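Local atomic coordinates of Methylcobalamin\: coenzyme M methyltransferase (PDB entry 4AY7), a protein that probably transfers a methyl group from a methylated corrinoid (methylcobalamin) to coenzyme M, using a zinc ion, in methanogenesis. Residues Ala191-Ala196 / Ser237-Val242; Asn197-Val200 / Val206-Ile209; Ser230-Phe235 / Thr243-Cys248; Asp257-Asp260 / Gly265-Val268. All coordinates share one frame; numbering follows the deposited sequence.

How the contacts relate
All four contacts lie in consecutive units of one TIM barrel. Contact 1 joins the outer helices 178-202 and 221-238; contact 2, nested within its loop along the chain and with its centre about 6 Å away, sets helix 178-202 against strand 206-210. Contact 3, which crosses contact 1 in chain order, places helix 221-238 on strand 242-246, and contact 4 repeats this helix-on-strand packing with helix 252-259 and strand 265-267, about 8 Å from contact 3 between centres. Contacts 2 and 4 stand about 17 Å apart between centres. Strands 206-210, 242-246 and 265-267 are neighbours in the parallel sheet, forming part of the barrel wall that carries the zinc site with His246.

Contact 1. Residues Ala191-Ala196 / Ser237-Val242; sequences ASIIYA and SSVNSV
In the outer helical layer of the TIM barrel, helix 178-202 meets the end of helix 221-238 and the loop that follows, through Ile193 and Ala196 on one side and Ser238 and Val239 on the other. Ile193 works lengthwise: CG1 is anti to the carbonyl carbon (chi1 -72°) and the chain runs on extended, which carries CD1 to 3.6 Å from Ser238 CB. The branch methyl supports it from the same residue, Ile193 CG2 lying 3.9 Å from Ser238 CB, so the serine methylene is held in the fork of the isoleucine. The hydroxyl of Ser238 has its hydrogen bond with Lys234 O, one turn back in its own helix. One turn along helix 178-202, Ala196 CB fits against both methyls of Val239, at 3.7 Å from Val239 CG2 and 4.0 Å from Val239 CG1. Val239 is the residue where helical backbone angles are lost, and its CG2 also lies 4.4 Å from Ile193 CG1, so this methyl lies between Ala196 and Ile193. Polar support comes from Asn197, whose ND2 bonds to Ser238 O while its OD1 accepts a hydrogen bond from Asn240 N. Beyond, Ser241 OG donates to Val242 O from above the carbonyl plane. Across 191-196 and 237-242 there is no hydrogen bond: methyl and methylene packing makes the join, and the amide of Asn197 takes up backbone groups at the point where the helix gives them up.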
loop_
_atom_site.group_PDB
_atom_site.type_symbol
_atom_site.label_atom_id
_atom_site.label_comp_id
_atom_site.label_asym_id
_atom_site.label_seq_id
_atom_site.Cartn_x
_atom_site.Cartn_y
_atom_site.Cartn_z
ATOM N N ALA A 191 -14.132 -1.592 -9.607
ATOM C CA ALA A 191 -13.896 -2.756 -8.726
ATOM C C ALA A 191 -13.079 -2.284 -7.527
ATOM O O ALA A 191 -13.312 -2.702 -6.395
ATOM C CB ALA A 191 -13.149 -3.913 -9.473
ATOM N N SER A 192 -12.093 -1.452 -7.775
ATOM C CA SER A 192 -11.181 -0.960 -6.697
ATOM C C SER A 192 -11.953 -0.214 -5.617
ATOM O O SER A 192 -11.748 -0.427 -4.431
ATOM C CB SER A 192 -10.060 -0.078 -7.315
ATOM O OG SER A 192 -9.118 -0.951 -7.976
ATOM N N ILE A 193 -12.886 0.625 -6.036
ATOM C CA ILE A 193 -13.623 1.460 -5.091
ATOM C C ILE A 193 -14.527 0.552 -4.252
ATOM O O ILE A 193 -14.628 0.696 -3.000
ATOM C CB ILE A 193 -14.459 2.489 -5.870
ATOM C CG1 ILE A 193 -13.524 3.499 -6.456
ATOM C CG2 ILE A 193 -15.554 3.053 -5.000
ATOM C CD1 ILE A 193 -14.183 4.364 -7.490
ATOM N N ILE A 194 -15.163 -0.399 -4.922
ATOM C CA ILE A 194 -16.056 -1.351 -4.229
ATOM C C ILE A 194 -15.296 -2.097 -3.111
ATOM O O ILE A 194 -15.790 -2.246 -1.995
ATOM C CB ILE A 194 -16.717 -2.349 -5.179
ATOM C CG1 ILE A 194 -17.747 -1.639 -6.101
ATOM C CG2 ILE A 194 -17.371 -3.512 -4.382
ATOM C CD1 ILE A 194 -18.164 -2.374 -7.369
ATOM N N TYR A 195 -14.144 -2.635 -3.448
ATOM C CA TYR A 195 -13.335 -3.423 -2.466
ATOM C C TYR A 195 -12.811 -2.529 -1.360
ATOM O O TYR A 195 -12.919 -2.847 -0.171
ATOM C CB TYR A 195 -12.177 -4.067 -3.196
ATOM C CG TYR A 195 -11.197 -4.859 -2.323
ATOM C CD1 TYR A 195 -11.633 -5.617 -1.242
ATOM C CD2 TYR A 195 -9.846 -4.848 -2.600
ATOM C CE1 TYR A 195 -10.745 -6.347 -0.450
ATOM C CE2 TYR A 195 -8.925 -5.628 -1.863
ATOM C CZ TYR A 195 -9.392 -6.360 -0.768
ATOM O OH TYR A 195 -8.532 -7.072 0.015
ATOM N N ALA A 196 -12.276 -1.376 -1.740
ATOM C CA ALA A 196 -11.771 -0.398 -0.742
ATOM C C ALA A 196 -12.860 -0.024 0.295
ATOM O O ALA A 196 -12.630 -0.107 1.484
ATOM C CB ALA A 196 -11.245 0.859 -1.457
ATOM N N SER A 237 -11.559 10.075 -4.506
ATOM C CA SER A 237 -12.800 10.786 -4.180
ATOM C C SER A 237 -13.973 9.901 -3.775
ATOM O O SER A 237 -14.926 10.370 -3.159
ATOM C CB SER A 237 -13.153 11.774 -5.282
ATOM O OG SER A 237 -13.649 11.069 -6.398
ATOM N N SER A 238 -13.965 8.644 -4.204
ATOM C CA SER A 238 -15.097 7.754 -3.983
ATOM C C SER A 238 -14.975 6.837 -2.763
ATOM O O SER A 238 -15.939 6.149 -2.377
ATOM C CB SER A 238 -15.251 6.903 -5.223
ATOM O OG SER A 238 -15.342 7.704 -6.425
ATOM N N VAL A 239 -13.762 6.723 -2.259
ATOM C CA VAL A 239 -13.443 5.868 -1.115
ATOM C C VAL A 239 -13.661 6.635 0.186
ATOM O O VAL A 239 -13.135 7.751 0.374
ATOM C CB VAL A 239 -12.011 5.359 -1.227
ATOM C CG1 VAL A 239 -11.575 4.603 0.034
ATOM C CG2 VAL A 239 -11.934 4.400 -2.408
ATOM N N ASN A 240 -14.414 6.013 1.076
ATOM C CA ASN A 240 -14.932 6.645 2.296
ATOM C C ASN A 240 -13.968 6.593 3.479
ATOM O O ASN A 240 -14.347 6.274 4.583
ATOM C CB ASN A 240 -16.315 6.021 2.610
ATOM C CG ASN A 240 -17.307 6.357 1.491
ATOM O OD1 ASN A 240 -17.356 7.488 1.080
ATOM N ND2 ASN A 240 -17.973 5.413 0.961
ATOM N N SER A 241 -12.701 6.883 3.215
ATOM C CA SER A 241 -11.694 7.016 4.301
ATOM C C SER A 241 -10.531 7.852 3.792
ATOM O O SER A 241 -10.417 8.131 2.570
ATOM C CB SER A 241 -11.130 5.635 4.735
ATOM O OG SER A 241 -10.360 5.063 3.678
ATOM N N VAL A 242 -9.660 8.196 4.734
ATOM C CA VAL A 242 -8.322 8.618 4.411
ATOM C C VAL A 242 -7.649 7.573 3.546
ATOM O O VAL A 242 -7.842 6.341 3.725
ATOM C CB VAL A 242 -7.538 8.963 5.709
ATOM C CG1 VAL A 242 -6.032 9.116 5.423
ATOM C CG2 VAL A 242 -8.193 10.201 6.394
#

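Contact 2. Residues Asn197-Val200 / Val206-Ile209; sequences NAMV and VIAI
Val206, directly before the Ile207 that meets Met199 and Val200, points away from helix 178-202 and packs on Leu19, Leu20 and Leu23 of helix 15-24. Ile207 then turns toward the helix and makes the whole contact. Its CG1 is anti to the carbonyl carbon (chi1 -56°), and a second bend at chi2 (-63°) folds CD1 back, so that the side chain presents two successive carbons to the helix. Ile207 CG1 lies 3.8 Å from Val200 CG2, and Ile207 CD1 reaches on to Met199 CB, also at 3.8 Å. The same Ile207 CD1 is 4.0 Å from Val200 CG2, which puts this methyl between the two helix residues. Met199 bends at chi3 (-79°), and this brings its terminal CE to 4.1 Å from Ile207 CD1; the thioether side chain thus touches the isoleucine with its root and its end. Both helix side chains run aslant to that of Ile207. Ala208 points away from the helix, against Val151 of the adjoining strand, and Ile209 packs on Met154 and Phe263. Backbone bonds join Ile207 to Val242 and Val244, and Ala208 to Gly152 and Met154, so the strand is held along both edges. A strand residue pointing outward into the packing helix, its neighbours Val206 and Ala208 pointing away, is typical of the interface between helices and strands in a TIM barrel.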
loop_
_atom_site.group_PDB
_atom_site.type_symbol
_atom_site.label_atom_id
_atom_site.label_comp_id
_atom_site.label_asym_id
_atom_site.label_seq_id
_atom_site.Cartn_x
_atom_site.Cartn_y
_atom_site.Cartn_z
ATOM N N ASN A 197 -14.049 0.364 -0.160
ATOM C CA ASN A 197 -15.128 0.631 0.735
ATOM C C ASN A 197 -15.567 -0.480 1.599
ATOM O O ASN A 197 -16.006 -0.257 2.752
ATOM C CB ASN A 197 -16.313 1.329 0.010
ATOM C CG ASN A 197 -16.021 2.789 -0.364
ATOM O OD1 ASN A 197 -15.364 3.467 0.359
ATOM N ND2 ASN A 197 -16.521 3.254 -1.512
ATOM N N ALA A 198 -15.492 -1.720 1.073
ATOM C CA ALA A 198 -15.723 -2.879 1.899
ATOM C C ALA A 198 -14.728 -2.998 3.015
ATOM O O ALA A 198 -15.113 -3.390 4.124
ATOM C CB ALA A 198 -15.726 -4.190 1.090
ATOM N N MET A 199 -13.446 -2.810 2.729
ATOM C CA MET A 199 -12.453 -2.821 3.824
ATOM C C MET A 199 -12.748 -1.730 4.861
ATOM O O MET A 199 -12.670 -1.999 6.053
ATOM C CB MET A 199 -11.025 -2.669 3.307
ATOM C CG MET A 199 -10.517 -3.854 2.548
ATOM S SD MET A 199 -8.715 -3.953 2.271
ATOM C CE MET A 199 -8.522 -2.828 0.904
ATOM N N VAL A 200 -13.163 -0.545 4.411
ATOM C CA VAL A 200 -13.562 0.490 5.333
ATOM C C VAL A 200 -14.719 0.014 6.191
ATOM O O VAL A 200 -14.674 0.179 7.416
ATOM C CB VAL A 200 -13.899 1.831 4.597
ATOM C CG1 VAL A 200 -14.531 2.856 5.550
ATOM C CG2 VAL A 200 -12.634 2.410 3.924
ATOM N N VAL A 206 -7.511 3.582 7.118
ATOM C CA VAL A 206 -6.781 4.136 6.003
ATOM C C VAL A 206 -6.792 3.074 4.921
ATOM O O VAL A 206 -6.593 1.910 5.253
ATOM C CB VAL A 206 -5.333 4.397 6.468
ATOM C CG1 VAL A 206 -4.474 4.842 5.275
ATOM C CG2 VAL A 206 -5.320 5.420 7.582
ATOM N N ILE A 207 -6.959 3.440 3.654
ATOM C CA ILE A 207 -6.781 2.500 2.556
ATOM C C ILE A 207 -5.535 3.015 1.892
ATOM O O ILE A 207 -5.545 4.156 1.483
ATOM C CB ILE A 207 -7.965 2.407 1.524
ATOM C CG1 ILE A 207 -9.232 2.064 2.307
ATOM C CG2 ILE A 207 -7.605 1.401 0.422
ATOM C CD1 ILE A 207 -9.182 0.677 3.013
ATOM N N ALA A 208 -4.528 2.155 1.779
ATOM C CA ALA A 208 -3.305 2.391 1.061
ATOM C C ALA A 208 -3.173 1.561 -0.203
ATOM O O ALA A 208 -3.120 0.287 -0.165
ATOM C CB ALA A 208 -2.137 2.095 1.973
ATOM N N ILE A 209 -3.155 2.226 -1.365
ATOM C CA ILE A 209 -3.045 1.478 -2.571
ATOM C C ILE A 209 -1.628 1.494 -3.081
ATOM O O ILE A 209 -0.928 2.493 -2.995
ATOM C CB ILE A 209 -4.032 1.929 -3.645
ATOM C CG1 ILE A 209 -3.664 3.268 -4.234
ATOM C CG2 ILE A 209 -5.485 1.901 -3.092
ATOM C CD1 ILE A 209 -4.600 3.745 -5.339
#

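Contact 3. Residues Ser230-Phe235 / Thr243-Cys248; sequences SRLQKF and TVLHIC. With ZN (zinc ion), chain C.
Leu232 sets CG anti to its carbonyl carbon (chi1 -68°), whereas Leu245 sets CG anti to its backbone N (chi1 169°), and the two leucines meet methyl to methyl across the helix-strand interface. Leu232 CD2 lies 4.1 Å from Leu245 CD1, and the side chains cross at about a right angle. One turn further along the helix, the ring of Phe235 reaches Thr243 near the start of the strand. There Phe235 CE1 comes to 4.3 Å from Thr243 CG2, with the methyl placed obliquely to the ring. Between these facing residues no hydrogen bond forms. At the far end of the segment, His246 NE2 binds the zinc ion at 2.2 Å, and Cys248 SG binds the same zinc ion at 2.4 Å; Cys325 supplies the third protein ligand. The leucine packing thus lies on the residue next to a metal ligand in strand 242-246. Helix 221-238 completes the beta-alpha-beta unit between strands 206-210 and 242-246: Leu232, Phe235 and Leu245 all rest on Ile209, Phe235 also touches helix 178-202, and Leu245 meets Met258 of helix 252-259.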
loop_
_atom_site.group_PDB
_atom_site.type_symbol
_atom_site.label_atom_id
_atom_site.label_comp_id
_atom_site.label_asym_id
_atom_site.label_seq_id
_atom_site.Cartn_x
_atom_site.Cartn_y
_atom_site.Cartn_z
ATOM N N SER A 230 -6.819 10.605 -13.789
ATOM C CA SER A 230 -8.274 10.708 -13.597
ATOM C C SER A 230 -8.896 9.544 -12.870
ATOM O O SER A 230 -9.827 9.761 -12.053
ATOM C CB SER A 230 -9.054 11.005 -14.913
ATOM O OG SER A 230 -8.887 9.903 -15.790
ATOM N N ARG A 231 -8.362 8.325 -13.082
ATOM C CA ARG A 231 -8.877 7.218 -12.362
ATOM C C ARG A 231 -8.453 7.231 -10.928
ATOM O O ARG A 231 -9.240 6.907 -10.038
ATOM C CB ARG A 231 -8.543 5.854 -13.054
ATOM C CG ARG A 231 -9.375 5.554 -14.302
ATOM C CD ARG A 231 -8.876 6.238 -15.588
ATOM N NE ARG A 231 -9.844 6.078 -16.671
ATOM C CZ ARG A 231 -9.751 6.602 -17.880
ATOM N NH1 ARG A 231 -8.748 7.373 -18.239
ATOM N NH2 ARG A 231 -10.779 6.426 -18.726
ATOM N N LEU A 232 -7.190 7.545 -10.683
ATOM C CA LEU A 232 -6.699 7.680 -9.262
ATOM C C LEU A 232 -7.477 8.761 -8.492
ATOM O O LEU A 232 -7.914 8.498 -7.362
ATOM C CB LEU A 232 -5.214 7.977 -9.269
ATOM C CG LEU A 232 -4.359 6.815 -9.763
ATOM C CD1 LEU A 232 -2.905 7.233 -10.104
ATOM C CD2 LEU A 232 -4.336 5.668 -8.736
ATOM N N GLN A 233 -7.739 9.920 -9.143
ATOM C CA GLN A 233 -8.665 10.939 -8.612
ATOM C C GLN A 233 -10.051 10.397 -8.292
ATOM O O GLN A 233 -10.597 10.694 -7.214
ATOM C CB GLN A 233 -8.818 12.097 -9.584
ATOM C CG GLN A 233 -7.581 12.957 -9.576
ATOM C CD GLN A 233 -7.544 14.018 -10.682
ATOM O OE1 GLN A 233 -8.070 13.819 -11.770
ATOM N NE2 GLN A 233 -6.876 15.116 -10.416
ATOM N N LYS A 234 -10.588 9.551 -9.174
ATOM C CA LYS A 234 -11.921 8.999 -8.938
ATOM C C LYS A 234 -11.898 8.052 -7.767
ATOM O O LYS A 234 -12.843 8.016 -6.947
ATOM C CB LYS A 234 -12.442 8.298 -10.158
ATOM C CG LYS A 234 -13.870 7.816 -10.030
ATOM C CD LYS A 234 -14.224 7.052 -11.298
ATOM C CE LYS A 234 -15.699 6.663 -11.353
ATOM N NZ LYS A 234 -16.526 7.863 -10.995
ATOM N N PHE A 235 -10.828 7.235 -7.682
ATOM C CA PHE A 235 -10.707 6.369 -6.519
ATOM C C PHE A 235 -10.699 7.136 -5.201
ATOM O O PHE A 235 -11.467 6.818 -4.258
ATOM C CB PHE A 235 -9.397 5.566 -6.640
ATOM C CG PHE A 235 -9.163 4.627 -5.504
ATOM C CD1 PHE A 235 -8.489 5.029 -4.395
ATOM C CD2 PHE A 235 -9.624 3.292 -5.586
ATOM C CE1 PHE A 235 -8.240 4.153 -3.342
ATOM C CE2 PHE A 235 -9.417 2.417 -4.538
ATOM C CZ PHE A 235 -8.726 2.866 -3.394
ATOM N N THR A 243 -7.019 8.065 2.473
ATOM C CA THR A 243 -6.283 7.202 1.551
ATOM C C THR A 243 -4.817 7.634 1.372
ATOM O O THR A 243 -4.456 8.814 1.569
ATOM C CB THR A 243 -6.944 7.154 0.176
ATOM O OG1 THR A 243 -6.974 8.459 -0.332
ATOM C CG2 THR A 243 -8.400 6.616 0.199
ATOM N N VAL A 244 -4.015 6.687 0.909
ATOM C CA VAL A 244 -2.597 6.837 0.647
ATOM C C VAL A 244 -2.268 6.160 -0.685
ATOM O O VAL A 244 -2.705 5.033 -0.957
ATOM C CB VAL A 244 -1.738 6.232 1.805
ATOM C CG1 VAL A 244 -0.248 6.302 1.511
ATOM C CG2 VAL A 244 -1.952 6.984 3.111
ATOM N N LEU A 245 -1.475 6.817 -1.513
ATOM C CA LEU A 245 -1.057 6.296 -2.795
ATOM C C LEU A 245 0.442 5.998 -2.734
ATOM O O LEU A 245 1.253 6.888 -2.478
ATOM C CB LEU A 245 -1.326 7.313 -3.889
ATOM C CG LEU A 245 -0.721 7.042 -5.222
ATOM C CD1 LEU A 245 -1.453 5.802 -5.774
ATOM C CD2 LEU A 245 -0.986 8.194 -6.162
ATOM N N HIS A 246 0.779 4.751 -3.025
ATOM C CA HIS A 246 2.161 4.333 -3.091
ATOM C C HIS A 246 2.524 3.945 -4.500
ATOM O O HIS A 246 1.891 2.995 -5.042
ATOM C CB HIS A 246 2.389 3.207 -2.128
ATOM C CG HIS A 246 3.764 2.609 -2.271
ATOM N ND1 HIS A 246 4.814 3.084 -1.632
ATOM C CD2 HIS A 246 4.242 1.588 -3.085
ATOM C CE1 HIS A 246 5.937 2.465 -2.030
ATOM N NE2 HIS A 246 5.591 1.509 -2.861
ATOM N N ILE A 247 3.505 4.589 -5.115
ATOM C CA ILE A 247 3.906 4.209 -6.485
ATOM C C ILE A 247 5.392 4.010 -6.406
ATOM O O ILE A 247 6.130 4.916 -5.987
ATOM C CB ILE A 247 3.551 5.233 -7.587
ATOM C CG1 ILE A 247 2.027 5.360 -7.761
ATOM C CG2 ILE A 247 4.151 4.862 -8.968
ATOM C CD1 ILE A 247 1.614 6.403 -8.837
ATOM N N CYS A 248 5.810 2.774 -6.683
ATOM C CA CYS A 248 7.195 2.372 -6.484
ATOM C C CYS A 248 7.994 3.067 -7.576
ATOM O O CYS A 248 7.466 3.376 -8.641
ATOM C CB CYS A 248 7.398 0.853 -6.773
ATOM S SG CYS A 248 6.158 -0.261 -6.113
HETATM ZN ZN ZN C . 7.141 0.383 -4.011
#

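Contact 4. Residues Asp257-Asp260 / Gly265-Val268; sequences DMAD and GLSV
Ser267 OG and His246 ND1 share a hydrogen bond across neighbouring strands, while the preceding Leu266 faces Met258 and Ala259 of helix 252-259. The bond probably helps to hold the rotation of the imidazole that binds zinc through its other nitrogen, so Ser267 acts as a second-shell residue. Leu266 points to the opposite side of the strand; CG anti to the carbonyl carbon (chi1 -53°) sets its fork against the helix. One prong, Leu266 CD1, lies 4.0 Å from Met258 CB and 4.2 Å from Ala259 CB, against the helix backbone as well: it is 3.9 Å from Ala259 N. The other prong, Leu266 CD2, sits 3.8 Å from Met258 O. Met258 therefore meets the leucine with its CB and carbonyl, and its side chain also packs on Val251 and Phe224. Just beyond, Asp260 forms salt bridges with Arg285 and Lys229, tying this end to neighbouring parts of the fold. Leu266 set against the helix, with Ser267 turned to the zinc side, is characteristic of a barrel strand, one face to the helix layer and the other to the barrel interior, in the beta-alpha-beta unit of 242-246, 252-259 and 265-267.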
loop_
_atom_site.group_PDB
_atom_site.type_symbol
_atom_site.label_atom_id
_atom_site.label_comp_id
_atom_site.label_asym_id
_atom_site.label_seq_id
_atom_site.Cartn_x
_atom_site.Cartn_y
_atom_site.Cartn_z
ATOM N N ASP A 257 2.095 15.473 -10.060
ATOM C CA ASP A 257 0.806 14.956 -10.583
ATOM C C ASP A 257 0.173 14.019 -9.570
ATOM O O ASP A 257 -1.024 14.098 -9.372
ATOM C CB ASP A 257 1.008 14.261 -11.909
ATOM C CG ASP A 257 1.591 15.164 -12.959
ATOM O OD1 ASP A 257 0.894 16.128 -13.273
ATOM O OD2 ASP A 257 2.731 14.915 -13.464
ATOM N N MET A 258 0.966 13.182 -8.894
ATOM C CA MET A 258 0.444 12.373 -7.809
ATOM C C MET A 258 -0.211 13.208 -6.734
ATOM O O MET A 258 -1.215 12.818 -6.150
ATOM C CB MET A 258 1.586 11.547 -7.200
ATOM C CG MET A 258 2.109 10.413 -8.132
ATOM S SD MET A 258 3.623 9.632 -7.550
ATOM C CE MET A 258 3.045 9.005 -5.968
ATOM N N ALA A 259 0.410 14.381 -6.436
ATOM C CA ALA A 259 -0.056 15.252 -5.397
ATOM C C ALA A 259 -1.377 15.894 -5.737
ATOM O O ALA A 259 -2.049 16.362 -4.835
ATOM C CB ALA A 259 1.014 16.310 -5.027
ATOM N N ASP A 260 -1.737 15.923 -7.019
ATOM C CA ASP A 260 -3.061 16.384 -7.476
ATOM C C ASP A 260 -4.159 15.282 -7.524
ATOM O O ASP A 260 -5.265 15.581 -8.000
ATOM C CB ASP A 260 -2.923 16.960 -8.901
ATOM C CG ASP A 260 -2.157 18.252 -8.978
ATOM O OD1 ASP A 260 -2.165 19.056 -8.025
ATOM O OD2 ASP A 260 -1.525 18.500 -10.033
ATOM N N GLY A 265 -2.189 11.130 1.677
ATOM C CA GLY A 265 -0.772 10.854 1.721
ATOM C C GLY A 265 -0.252 10.224 0.466
ATOM O O GLY A 265 -0.965 9.431 -0.232
ATOM N N LEU A 266 1.006 10.536 0.207
ATOM C CA LEU A 266 1.809 9.871 -0.751
ATOM C C LEU A 266 2.988 9.089 -0.131
ATOM O O LEU A 266 3.764 9.577 0.651
ATOM C CB LEU A 266 2.326 10.838 -1.813
ATOM C CG LEU A 266 1.306 11.679 -2.504
ATOM C CD1 LEU A 266 2.053 12.622 -3.421
ATOM C CD2 LEU A 266 0.323 10.822 -3.296
ATOM N N SER A 267 3.068 7.810 -0.473
ATOM C CA SER A 267 4.120 6.891 0.071
ATOM C C SER A 267 5.106 6.736 -1.030
ATOM O O SER A 267 4.762 6.249 -2.131
ATOM C CB SER A 267 3.532 5.575 0.473
ATOM O OG SER A 267 4.512 4.572 0.669
ATOM N N VAL A 268 6.364 7.035 -0.714
ATOM C CA VAL A 268 7.423 7.086 -1.688
ATOM C C VAL A 268 8.700 6.351 -1.187
ATOM O O VAL A 268 8.912 6.199 0.002
ATOM C CB VAL A 268 7.917 8.515 -1.947
ATOM C CG1 VAL A 268 6.802 9.314 -2.592
ATOM C CG2 VAL A 268 8.394 9.167 -0.625
#